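PDB 2JEN: endo-beta-1,4-glucanase from Bacillus licheniformis, which hydrolyses beta-1,4-glucan chains, xyloglucan of the plant cell wall among them, as a family 12 glycoside hydrolase. Local coordinates for residues N51-T64 / V76-P90. The protein carries 1 engineered substitution. Sequence-based numbering, arbitrary orientation.
Sequences NVWGADQVSGWWQT and VWNWPSNTSTVKAYP. With XYS (alpha-D-xylopyranose), chain B; GLC (alpha-D-glucopyranose), chain C; GLC (alpha-D-glucopyranose), chain D; GLC (alpha-D-glucopyranose), chain E.
The indole of Trp-79 lies between two residues: Trp-61 over one face and Lys-87 CB over the opposite one, with Val-52 CG1, Val-58 CG2 and the Gln-63 amide at its edge in plane. Trp-61 forms an offset stack on it, the five-membered ring of Trp-61 and the six-membered ring of Trp-79 having centroids 4.2 Å apart and planes at 18°. The two rings sit at the end of an antiparallel beta hairpin in the smaller sheet of the family 12 beta-sandwich, Trp-79 closing strand 72-79 and Trp-61 just ahead of strand 62-67; Trp-62 and Asn-78 pair through N-H...O bonds both ways, and the short strand axes run at 167°. Ala-55 CB also meets the Trp-61 face, and sits 3.5 Å from Trp-79 CH2. With only an alanine at Trp-61, CB could still touch the Trp-79 ring, but the loss of the stacked indole is likely to open a gap over CZ3 and CH2 of Trp-79.

Trp-79 NE1 donates to Gln-63 OE1 at 2.9 Å, the acceptor in the indole plane; Gln-63 reaches it because CG is anti to the backbone N (chi1 -170°) and the chain stays extended. On the sheet's other side, Asn-78 CB stands 3.6 Å from the centroid of the Trp-62 five-membered ring, over its face, while Val-76 CG1 touches that indole's edge.

Toward the glycan-binding cleft, Gly-54 CA lies 3.3 Å from Val-86 O, where a beta carbon would clash. Trp-53 takes Val-86 O over one face and the chain C glucose over the other. Its NE1 donates to O6 of the chain D glucose at 3.0 Å, and Asn-51 ND2 donates to O2 of the chain C glucose at 2.9 Å.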
ATOM      1  N   ASN A  51     -18.837  -1.650  -3.908  1.00  8.42           N
ATOM      2  CA  ASN A  51     -19.393  -2.493  -4.971  1.00  8.81           C
ATOM      3  C   ASN A  51     -18.509  -2.439  -6.198  1.00  9.06           C
ATOM      4  O   ASN A  51     -18.381  -1.381  -6.803  1.00  9.28           O
ATOM      5  CB  ASN A  51     -20.807  -1.998  -5.297  1.00  8.92           C
ATOM      6  CG  ASN A  51     -21.495  -2.768  -6.375  1.00  9.42           C
ATOM      7  OD1 ASN A  51     -20.879  -3.460  -7.136  1.00 11.72           O
ATOM      8  ND2 ASN A  51     -22.805  -2.608  -6.442  1.00 10.06           N
ATOM      9  N   VAL A  52     -17.877  -3.573  -6.521  1.00  8.84           N
ATOM     10  CA  VAL A  52     -16.955  -3.687  -7.626  1.00  9.00           C
ATOM     11  C   VAL A  52     -17.441  -4.738  -8.628  1.00  9.80           C
ATOM     12  O   VAL A  52     -16.656  -5.529  -9.149  1.00 10.74           O
ATOM     13  CB  VAL A  52     -15.513  -3.945  -7.148  1.00  9.36           C
ATOM     14  CG1 VAL A  52     -15.026  -2.738  -6.344  1.00 11.26           C
ATOM     15  CG2 VAL A  52     -15.360  -5.226  -6.314  1.00 11.69           C
ATOM     16  N   TRP A  53     -18.731  -4.680  -8.977  1.00 10.32           N
ATOM     17  CA  TRP A  53     -19.357  -5.763  -9.700  1.00 10.61           C
ATOM     18  C   TRP A  53     -18.791  -6.026 -11.093  1.00 10.91           C
ATOM     19  O   TRP A  53     -18.916  -7.139 -11.609  1.00 12.62           O
ATOM     20  CB  TRP A  53     -20.850  -5.552  -9.829  1.00 11.77           C
ATOM     21  CG  TRP A  53     -21.347  -4.448 -10.697  1.00 11.69           C
ATOM     22  CD1 TRP A  53     -21.622  -3.151 -10.325  1.00 12.37           C
ATOM     23  CD2 TRP A  53     -21.736  -4.551 -12.070  1.00 12.67           C
ATOM     24  NE1 TRP A  53     -22.152  -2.462 -11.390  1.00 12.61           N
ATOM     25  CE2 TRP A  53     -22.243  -3.303 -12.452  1.00 12.39           C
ATOM     26  CE3 TRP A  53     -21.752  -5.604 -12.986  1.00 14.45           C
ATOM     27  CZ2 TRP A  53     -22.741  -3.055 -13.726  1.00 14.74           C
ATOM     28  CZ3 TRP A  53     -22.231  -5.355 -14.268  1.00 16.96           C
ATOM     29  CH2 TRP A  53     -22.701  -4.081 -14.616  1.00 16.83           C
ATOM     30  N   GLY A  54     -18.182  -5.026 -11.704  1.00 10.17           N
ATOM     31  CA  GLY A  54     -17.688  -5.107 -13.071  1.00 10.79           C
ATOM     32  C   GLY A  54     -16.199  -5.267 -13.196  1.00 10.62           C
ATOM     33  O   GLY A  54     -15.641  -5.022 -14.253  1.00 12.45           O
ATOM     34  N   ALA A  55     -15.530  -5.657 -12.109  1.00 10.70           N
ATOM     35  CA  ALA A  55     -14.066  -5.606 -12.040  1.00 12.08           C
ATOM     36  C   ALA A  55     -13.322  -6.859 -12.456  1.00 10.86           C
ATOM     37  O   ALA A  55     -12.093  -6.841 -12.512  1.00 11.25           O
ATOM     38  CB  ALA A  55     -13.678  -5.244 -10.624  1.00 12.35           C
ATOM     39  N   ASP A  56     -14.030  -7.956 -12.757  1.00 11.61           N
ATOM     40  CA  ASP A  56     -13.356  -9.266 -12.897  1.00 13.45           C
ATOM     41  C   ASP A  56     -12.253  -9.297 -13.956  1.00 12.00           C
ATOM     42  O   ASP A  56     -11.264 -10.033 -13.796  1.00 13.12           O
ATOM     43  CB  ASP A  56     -14.359 -10.409 -13.225  1.00 16.26           C
ATOM     44  CG  ASP A  56     -15.311 -10.747 -12.097  1.00 21.89           C
ATOM     45  OD1 ASP A  56     -15.093 -10.362 -10.929  1.00 28.15           O
ATOM     46  OD2 ASP A  56     -16.311 -11.410 -12.450  1.00 32.10           O
ATOM     47  N   GLN A  57     -12.428  -8.565 -15.053  1.00 11.79           N
ATOM     48  CA  GLN A  57     -11.526  -8.665 -16.180  1.00 13.02           C
ATOM     49  C   GLN A  57     -10.567  -7.495 -16.336  1.00 11.36           C
ATOM     50  O   GLN A  57      -9.936  -7.336 -17.387  1.00 11.78           O
ATOM     51  CB  GLN A  57     -12.322  -8.867 -17.482  1.00 14.31           C
ATOM     52  CG  GLN A  57     -13.197 -10.115 -17.482  1.00 18.01           C
ATOM     53  CD  GLN A  57     -13.867 -10.312 -18.798  1.00 21.86           C
ATOM     54  OE1 GLN A  57     -14.952  -9.806 -19.025  1.00 30.82           O
ATOM     55  NE2 GLN A  57     -13.212 -11.037 -19.686  1.00 29.09           N
ATOM     56  N   VAL A  58     -10.426  -6.706 -15.277  1.00 10.57           N
ATOM     57  CA  VAL A  58      -9.486  -5.579 -15.260  1.00  9.74           C
ATOM     58  C   VAL A  58      -8.561  -5.642 -14.059  1.00  9.33           C
ATOM     59  O   VAL A  58      -8.849  -6.338 -13.081  1.00  9.59           O
ATOM     60  CB  VAL A  58     -10.186  -4.210 -15.384  1.00  9.96           C
ATOM     61  CG1 VAL A  58     -10.980  -4.114 -16.732  1.00 11.56           C
ATOM     62  CG2 VAL A  58     -11.115  -3.940 -14.210  1.00 11.37           C
ATOM     63  N   SER A  59      -7.484  -4.881 -14.118  1.00  9.60           N
ATOM     64  CA  SER A  59      -6.478  -4.895 -13.074  1.00  8.87           C
ATOM     65  C   SER A  59      -5.922  -3.484 -12.884  1.00 10.25           C
ATOM     66  O   SER A  59      -6.261  -2.574 -13.627  1.00 13.41           O
ATOM     67  CB  SER A  59      -5.365  -5.898 -13.406  1.00  9.65           C
ATOM     68  OG  SER A  59      -4.455  -6.069 -12.329  1.00  9.44           O
ATOM     69  N   GLY A  60      -5.092  -3.311 -11.885  1.00  9.38           N
ATOM     70  CA  GLY A  60      -4.502  -2.029 -11.614  1.00  9.56           C
ATOM     71  C   GLY A  60      -5.324  -1.081 -10.786  1.00  9.00           C
ATOM     72  O   GLY A  60      -4.997   0.101 -10.703  1.00 11.12           O
ATOM     73  N   TRP A  61      -6.419  -1.572 -10.233  1.00  8.83           N
ATOM     74  CA  TRP A  61      -7.422  -0.725  -9.632  1.00  8.92           C
ATOM     75  C   TRP A  61      -7.424  -0.766  -8.120  1.00  9.47           C
ATOM     76  O   TRP A  61      -6.887  -1.686  -7.490  1.00  9.82           O
ATOM     77  CB  TRP A  61      -8.808  -1.138 -10.147  1.00  9.92           C
ATOM     78  CG  TRP A  61      -9.233  -2.522  -9.834  1.00 10.11           C
ATOM     79  CD1 TRP A  61      -9.160  -3.635 -10.655  1.00 10.56           C
ATOM     80  CD2 TRP A  61      -9.933  -2.949  -8.651  1.00  9.28           C
ATOM     81  NE1 TRP A  61      -9.755  -4.709 -10.037  1.00 11.95           N
ATOM     82  CE2 TRP A  61     -10.236  -4.320  -8.811  1.00  9.87           C
ATOM     83  CE3 TRP A  61     -10.387  -2.289  -7.517  1.00 10.22           C
ATOM     84  CZ2 TRP A  61     -10.973  -5.009  -7.860  1.00 12.09           C
ATOM     85  CZ3 TRP A  61     -11.113  -2.990  -6.587  1.00 11.20           C
ATOM     86  CH2 TRP A  61     -11.394  -4.339  -6.778  1.00 11.86           C
ATOM     87  N   TRP A  62      -8.034   0.265  -7.544  1.00  8.91           N
ATOM     88  CA  TRP A  62      -8.313   0.274  -6.125  1.00  8.71           C
ATOM     89  C   TRP A  62      -9.582   1.108  -5.881  1.00  9.16           C
ATOM     90  O   TRP A  62      -9.948   1.946  -6.703  1.00  9.24           O
ATOM     91  CB  TRP A  62      -7.126   0.736  -5.295  1.00 11.86           C
ATOM     92  CG  TRP A  62      -6.472   1.937  -5.688  1.00 14.58           C
ATOM     93  CD1 TRP A  62      -5.304   2.041  -6.434  1.00 17.63           C
ATOM     94  CD2 TRP A  62      -6.866   3.225  -5.399  1.00 15.24           C
ATOM     95  NE1 TRP A  62      -4.956   3.313  -6.575  1.00 19.45           N
ATOM     96  CE2 TRP A  62      -5.885   4.093  -5.969  1.00 15.34           C
ATOM     97  CE3 TRP A  62      -7.924   3.770  -4.723  1.00 17.58           C
ATOM     98  CZ2 TRP A  62      -5.951   5.454  -5.874  1.00 19.41           C
ATOM     99  CZ3 TRP A  62      -7.975   5.150  -4.608  1.00 20.89           C
ATOM    100  CH2 TRP A  62      -7.015   5.965  -5.196  1.00 20.88           C
ATOM    101  N   GLN A  63     -10.244   0.858  -4.756  1.00  8.51           N
ATOM    102  CA  GLN A  63     -11.453   1.576  -4.386  1.00  8.43           C
ATOM    103  C   GLN A  63     -11.648   1.481  -2.904  1.00  8.50           C
ATOM    104  O   GLN A  63     -11.635   0.379  -2.353  1.00  9.15           O
ATOM    105  CB  GLN A  63     -12.668   1.024  -5.137  1.00  8.97           C
ATOM    106  CG  GLN A  63     -13.926   1.865  -5.003  1.00  9.55           C
ATOM    107  CD  GLN A  63     -15.026   1.353  -5.902  1.00  8.89           C
ATOM    108  OE1 GLN A  63     -15.053   1.680  -7.092  1.00  9.69           O
ATOM    109  NE2 GLN A  63     -15.874   0.478  -5.382  1.00 10.13           N
ATOM    110  N   THR A  64     -11.804   2.641  -2.272  1.00  9.10           N
ATOM    111  CA  THR A  64     -11.907   2.771  -0.811  0.50  7.98           C
ATOM    112  C   THR A  64     -13.184   3.545  -0.473  1.00  8.64           C
ATOM    113  O   THR A  64     -13.392   4.632  -1.026  1.00 10.77           O
ATOM    114  CB  THR A  64     -10.677   3.560  -0.308  0.50  8.50           C
ATOM    115  OG1 THR A  64      -9.511   2.719  -0.485  0.50  7.22           O
ATOM    116  CG2 THR A  64     -10.792   4.055   1.177  0.50  9.74           C
ATOM    117  N   VAL A  76     -13.161   6.860  -2.894  1.00  9.36           N
ATOM    118  CA  VAL A  76     -12.022   7.231  -3.666  0.50  9.18           C
ATOM    119  C   VAL A  76     -11.733   6.029  -4.581  1.00  9.47           C
ATOM    120  O   VAL A  76     -11.837   4.887  -4.131  1.00 10.61           O
ATOM    121  CB  VAL A  76     -10.878   7.496  -2.674  0.50  9.16           C
ATOM    122  CG1 VAL A  76      -9.699   8.132  -3.395  0.50 10.86           C
ATOM    123  CG2 VAL A  76     -11.401   8.372  -1.462  0.50  9.98           C
ATOM    124  N   TRP A  77     -11.334   6.266  -5.818  1.00  8.54           N
ATOM    125  CA  TRP A  77     -11.166   5.172  -6.760  1.00  8.75           C
ATOM    126  C   TRP A  77     -10.074   5.416  -7.793  1.00  8.84           C
ATOM    127  O   TRP A  77      -9.678   6.566  -8.076  1.00  9.21           O
ATOM    128  CB  TRP A  77     -12.474   4.913  -7.530  1.00  9.56           C
ATOM    129  CG  TRP A  77     -12.931   5.999  -8.480  1.00  9.93           C
ATOM    130  CD1 TRP A  77     -12.549   6.176  -9.769  1.00  9.63           C
ATOM    131  CD2 TRP A  77     -13.879   7.046  -8.209  1.00  9.66           C
ATOM    132  NE1 TRP A  77     -13.202   7.267 -10.316  1.00  9.90           N
ATOM    133  CE2 TRP A  77     -14.030   7.805  -9.380  1.00  9.68           C
ATOM    134  CE3 TRP A  77     -14.620   7.408  -7.088  1.00 10.42           C
ATOM    135  CZ2 TRP A  77     -14.921   8.872  -9.468  1.00 10.52           C
ATOM    136  CZ3 TRP A  77     -15.493   8.498  -7.176  1.00 10.94           C
ATOM    137  CH2 TRP A  77     -15.642   9.183  -8.369  1.00 10.73           C
ATOM    138  N   ASN A  78      -9.631   4.312  -8.366  1.00  8.94           N
ATOM    139  CA  ASN A  78      -8.772   4.302  -9.518  1.00  8.53           C
ATOM    140  C   ASN A  78      -9.065   3.090 -10.373  1.00  8.91           C
ATOM    141  O   ASN A  78      -8.885   1.963  -9.915  1.00  9.35           O
ATOM    142  CB  ASN A  78      -7.306   4.218  -9.068  1.00 10.10           C
ATOM    143  CG  ASN A  78      -6.346   4.106 -10.199  1.00 11.56           C
ATOM    144  OD1 ASN A  78      -6.475   4.785 -11.202  1.00 13.68           O
ATOM    145  ND2 ASN A  78      -5.391   3.212 -10.070  1.00 15.83           N
ATOM    146  N   TRP A  79      -9.599   3.332 -11.583  1.00  8.73           N
ATOM    147  CA  TRP A  79     -10.131   2.303 -12.490  1.00  8.47           C
ATOM    148  C   TRP A  79      -9.447   2.524 -13.869  1.00  8.59           C
ATOM    149  O   TRP A  79     -10.025   3.120 -14.782  1.00  9.76           O
ATOM    150  CB  TRP A  79     -11.650   2.354 -12.613  1.00  9.25           C
ATOM    151  CG  TRP A  79     -12.284   1.822 -11.390  1.00  8.88           C
ATOM    152  CD1 TRP A  79     -12.855   2.527 -10.392  1.00  8.87           C
ATOM    153  CD2 TRP A  79     -12.357   0.449 -11.001  1.00  8.49           C
ATOM    154  NE1 TRP A  79     -13.299   1.683  -9.389  1.00  9.22           N
ATOM    155  CE2 TRP A  79     -12.964   0.401  -9.739  1.00  9.02           C
ATOM    156  CE3 TRP A  79     -11.957  -0.739 -11.592  1.00  9.04           C
ATOM    157  CZ2 TRP A  79     -13.205  -0.794  -9.089  1.00  9.69           C
ATOM    158  CZ3 TRP A  79     -12.211  -1.927 -10.953  1.00 10.13           C
ATOM    159  CH2 TRP A  79     -12.814  -1.941  -9.698  1.00  9.30           C
ATOM    160  N   PRO A  80      -8.183   2.097 -14.028  0.50  8.31           N
ATOM    161  CA  PRO A  80      -7.532   2.364 -15.311  0.50  8.77           C
ATOM    162  C   PRO A  80      -8.037   1.495 -16.462  0.50  9.74           C
ATOM    163  O   PRO A  80      -7.623   0.356 -16.632  0.50 11.16           O
ATOM    164  CB  PRO A  80      -6.040   2.132 -15.021  0.50  9.07           C
ATOM    165  CG  PRO A  80      -5.919   2.078 -13.555  0.50  7.47           C
ATOM    166  CD  PRO A  80      -7.226   1.527 -13.073  0.50  8.42           C
ATOM    167  N   SER A  81      -8.931   2.053 -17.267  1.00 11.34           N
ATOM    168  CA  SER A  81      -9.530   1.349 -18.398  1.00 11.81           C
ATOM    169  C   SER A  81     -10.230   2.351 -19.325  1.00 12.75           C
ATOM    170  O   SER A  81     -10.807   3.332 -18.856  1.00 14.23           O
ATOM    171  CB  SER A  81     -10.603   0.384 -17.894  1.00 12.41           C
ATOM    172  OG  SER A  81     -11.231  -0.324 -18.999  1.00 12.56           O
ATOM    173  N   ASN A  82     -10.208   2.048 -20.613  1.00 11.73           N
ATOM    174  CA  ASN A  82     -10.895   2.846 -21.623  1.00 11.56           C
ATOM    175  C   ASN A  82     -12.248   2.293 -22.045  1.00 11.42           C
ATOM    176  O   ASN A  82     -12.923   2.919 -22.876  1.00 13.16           O
ATOM    177  CB  ASN A  82     -10.017   3.053 -22.855  1.00 11.64           C
ATOM    178  CG  ASN A  82      -9.702   1.762 -23.579  1.00 12.23           C
ATOM    179  OD1 ASN A  82     -10.597   0.915 -23.769  1.00 15.68           O
ATOM    180  ND2 ASN A  82      -8.451   1.590 -24.013  1.00 10.58           N
ATOM    181  N   THR A  83     -12.674   1.154 -21.491  1.00 11.44           N
ATOM    182  CA  THR A  83     -13.808   0.483 -22.045  1.00 11.62           C
ATOM    183  C   THR A  83     -15.125   0.997 -21.491  1.00 11.46           C
ATOM    184  O   THR A  83     -15.182   1.662 -20.466  1.00 12.06           O
ATOM    185  CB  THR A  83     -13.749  -1.028 -21.913  1.00 11.79           C
ATOM    186  OG1 THR A  83     -13.914  -1.344 -20.530  1.00 12.53           O
ATOM    187  CG2 THR A  83     -12.449  -1.631 -22.493  1.00 13.67           C
ATOM    188  N   SER A  84     -16.197   0.685 -22.219  1.00 13.61           N
ATOM    189  CA  SER A  84     -17.540   1.180 -21.931  1.00 14.14           C
ATOM    190  C   SER A  84     -18.316   0.313 -20.932  1.00 14.93           C
ATOM    191  O   SER A  84     -19.485   0.540 -20.679  1.00 16.79           O
ATOM    192  CB  SER A  84     -18.328   1.274 -23.246  0.50 15.61           C
ATOM    193  OG  SER A  84     -18.562  -0.025 -23.732  0.50 18.01           O
ATOM    194  N   THR A  85     -17.656  -0.648 -20.306  1.00 14.59           N
ATOM    195  CA  THR A  85     -18.281  -1.455 -19.295  1.00 14.59           C
ATOM    196  C   THR A  85     -18.213  -0.750 -17.939  1.00 12.48           C
ATOM    197  O   THR A  85     -17.221  -0.140 -17.597  1.00 12.42           O
ATOM    198  CB  THR A  85     -17.623  -2.807 -19.205  1.00 15.77           C
ATOM    199  OG1 THR A  85     -16.312  -2.626 -18.774  1.00 18.47           O
ATOM    200  CG2 THR A  85     -17.579  -3.571 -20.521  1.00 19.16           C
ATOM    201  N   VAL A  86     -19.264  -0.858 -17.149  1.00 11.30           N
ATOM    202  CA  VAL A  86     -19.227  -0.370 -15.779  1.00 10.82           C
ATOM    203  C   VAL A  86     -18.309  -1.275 -14.950  1.00 10.17           C
ATOM    204  O   VAL A  86     -18.521  -2.484 -14.925  1.00 11.09           O
ATOM    205  CB  VAL A  86     -20.641  -0.343 -15.162  1.00 10.30           C
ATOM    206  CG1 VAL A  86     -20.572   0.038 -13.677  1.00 11.35           C
ATOM    207  CG2 VAL A  86     -21.553   0.630 -15.911  1.00 12.37           C
ATOM    208  N   LYS A  87     -17.267  -0.690 -14.340  1.00  9.22           N
ATOM    209  CA  LYS A  87     -16.360  -1.467 -13.515  1.00  9.16           C
ATOM    210  C   LYS A  87     -16.854  -1.635 -12.089  1.00  9.66           C
ATOM    211  O   LYS A  87     -16.603  -2.664 -11.457  1.00  9.82           O
ATOM    212  CB  LYS A  87     -14.971  -0.845 -13.466  1.00  9.78           C
ATOM    213  CG  LYS A  87     -14.347  -0.554 -14.854  1.00  9.60           C
ATOM    214  CD  LYS A  87     -14.438  -1.714 -15.823  1.00 10.40           C
ATOM    215  CE  LYS A  87     -13.744  -1.435 -17.175  1.00 10.79           C
ATOM    216  NZ  LYS A  87     -14.433  -0.332 -17.949  1.00 10.95           N
ATOM    217  N   ALA A  88     -17.529  -0.604 -11.589  1.00  9.32           N
ATOM    218  CA  ALA A  88     -17.850  -0.523 -10.173  1.00  8.31           C
ATOM    219  C   ALA A  88     -18.989   0.464  -9.963  1.00  9.06           C
ATOM    220  O   ALA A  88     -19.193   1.365 -10.801  1.00  9.76           O
ATOM    221  CB  ALA A  88     -16.591  -0.064  -9.382  1.00 10.39           C
ATOM    222  N   TYR A  89     -19.705   0.299  -8.842  1.00  8.82           N
ATOM    223  CA  TYR A  89     -20.732   1.239  -8.421  1.00  8.71           C
ATOM    224  C   TYR A  89     -20.612   1.416  -6.906  1.00  8.32           C
ATOM    225  O   TYR A  89     -21.505   1.026  -6.145  1.00  9.04           O
ATOM    226  CB  TYR A  89     -22.105   0.721  -8.817  1.00  9.16           C
ATOM    227  CG  TYR A  89     -23.300   1.611  -8.471  1.00 10.01           C
ATOM    228  CD1 TYR A  89     -23.399   2.927  -8.931  1.00 10.11           C
ATOM    229  CD2 TYR A  89     -24.318   1.159  -7.655  1.00  9.15           C
ATOM    230  CE1 TYR A  89     -24.513   3.718  -8.671  1.00 10.24           C
ATOM    231  CE2 TYR A  89     -25.428   1.940  -7.374  1.00 10.27           C
ATOM    232  CZ  TYR A  89     -25.484   3.243  -7.823  1.00  9.14           C
ATOM    233  OH  TYR A  89     -26.612   3.981  -7.557  1.00 10.52           O
ATOM    234  N   PRO A  90     -19.504   2.012  -6.455  1.00  8.77           N
ATOM    235  CA  PRO A  90     -19.456   2.400  -5.038  1.00  8.30           C
ATOM    236  C   PRO A  90     -20.671   3.283  -4.764  1.00  8.39           C
ATOM    237  O   PRO A  90     -21.029   4.139  -5.584  1.00  9.17           O
ATOM    238  CB  PRO A  90     -18.134   3.190  -4.917  1.00  9.11           C
ATOM    239  CG  PRO A  90     -17.858   3.668  -6.354  1.00  8.51           C
ATOM    240  CD  PRO A  90     -18.370   2.533  -7.226  1.00  8.81           C
TER
HETATM  241  C1  XYS B   5     -21.453  -8.522  -6.734  1.00 26.22           C
HETATM  242  C2  XYS B   5     -20.027  -9.059  -6.737  1.00 25.53           C
HETATM  243  C3  XYS B   5     -19.131  -8.282  -5.765  1.00 24.78           C
HETATM  244  C4  XYS B   5     -19.389  -6.783  -5.960  1.00 21.94           C
HETATM  245  C5  XYS B   5     -20.870  -6.379  -5.919  1.00 20.88           C
HETATM  246  O2  XYS B   5     -20.053 -10.440  -6.342  1.00 27.34           O
HETATM  247  O3  XYS B   5     -17.718  -8.547  -5.897  1.00 26.28           O
HETATM  248  O4  XYS B   5     -18.615  -6.041  -5.055  1.00 14.74           O
HETATM  249  O5  XYS B   5     -21.557  -7.140  -6.849  1.00 24.83           O
HETATM  250  C1  GLC C   2     -25.504  -3.866 -10.766  1.00 15.78           C
HETATM  251  C2  GLC C   2     -25.353  -4.134  -9.282  1.00 17.51           C
HETATM  252  C3  GLC C   2     -24.552  -5.390  -9.044  1.00 17.27           C
HETATM  253  C4  GLC C   2     -25.231  -6.529  -9.803  1.00 17.46           C
HETATM  254  C5  GLC C   2     -25.329  -6.166 -11.294  1.00 19.66           C
HETATM  255  C6  GLC C   2     -26.132  -7.256 -12.021  1.00 24.31           C
HETATM  256  O2  GLC C   2     -24.783  -3.034  -8.571  1.00 15.80           O
HETATM  257  O3  GLC C   2     -24.411  -5.594  -7.628  1.00 17.17           O
HETATM  258  O4  GLC C   2     -24.509  -7.722  -9.708  1.00 20.88           O
HETATM  259  O5  GLC C   2     -26.104  -4.990 -11.415  1.00 17.31           O
HETATM  260  O6  GLC C   2     -25.300  -8.013 -12.870  1.00 32.00           O
HETATM  261  C1  GLC D   1     -27.833  -0.264 -13.860  0.50 21.68           C
HETATM  262  C2  GLC D   1     -27.778  -1.766 -14.126  0.50 21.90           C
HETATM  263  C3  GLC D   1     -27.670  -2.482 -12.806  0.50 20.63           C
HETATM  264  C4  GLC D   1     -26.375  -2.051 -12.125  0.50 19.70           C
HETATM  265  C5  GLC D   1     -26.497  -0.532 -11.942  0.50 19.02           C
HETATM  266  C6  GLC D   1     -25.375   0.099 -11.108  0.50 17.83           C
HETATM  267  O1  GLC D   1     -28.001   0.493 -15.026  0.50 25.97           O
HETATM  268  O2  GLC D   1     -28.915  -2.318 -14.750  0.50 21.91           O
HETATM  269  O3  GLC D   1     -27.808  -3.868 -13.123  0.50 21.86           O
HETATM  270  O4  GLC D   1     -26.262  -2.642 -10.849  0.50 17.91           O
HETATM  271  O5  GLC D   1     -26.606   0.076 -13.221  0.50 21.15           O
HETATM  272  O6  GLC D   1     -24.099  -0.208 -11.627  0.50 14.49           O
HETATM  273  C1  GLC E   1     -23.469   0.740 -24.690  1.00 23.47           C
HETATM  274  C2  GLC E   1     -24.383  -0.261 -24.013  1.00 23.54           C
HETATM  275  C3  GLC E   1     -25.023   0.316 -22.751  1.00 20.39           C
HETATM  276  C4  GLC E   1     -23.962   0.953 -21.848  1.00 17.22           C
HETATM  277  C5  GLC E   1     -23.138   1.933 -22.664  1.00 17.89           C
HETATM  278  C6  GLC E   1     -21.995   2.544 -21.841  1.00 17.36           C
HETATM  279  O1  GLC E   1     -22.716   0.069 -25.686  1.00 25.90           O
HETATM  280  O2  GLC E   1     -25.444  -0.583 -24.900  1.00 26.78           O
HETATM  281  O3  GLC E   1     -25.727  -0.676 -22.040  1.00 23.29           O
HETATM  282  O4  GLC E   1     -24.588   1.699 -20.814  1.00 16.56           O
HETATM  283  O5  GLC E   1     -22.536   1.236 -23.748  1.00 21.25           O
HETATM  284  O6  GLC E   1     -21.201   3.326 -22.729  1.00 17.93           O
HETATM  285  O   HOH W   1     -16.697  -4.624 -16.935  1.00 33.88           O
HETATM  286  O   HOH W   2      -8.704  -1.362 -14.374  1.00 20.17           O
HETATM  287  O   HOH W   3      -2.877   1.759 -10.944  1.00 23.16           O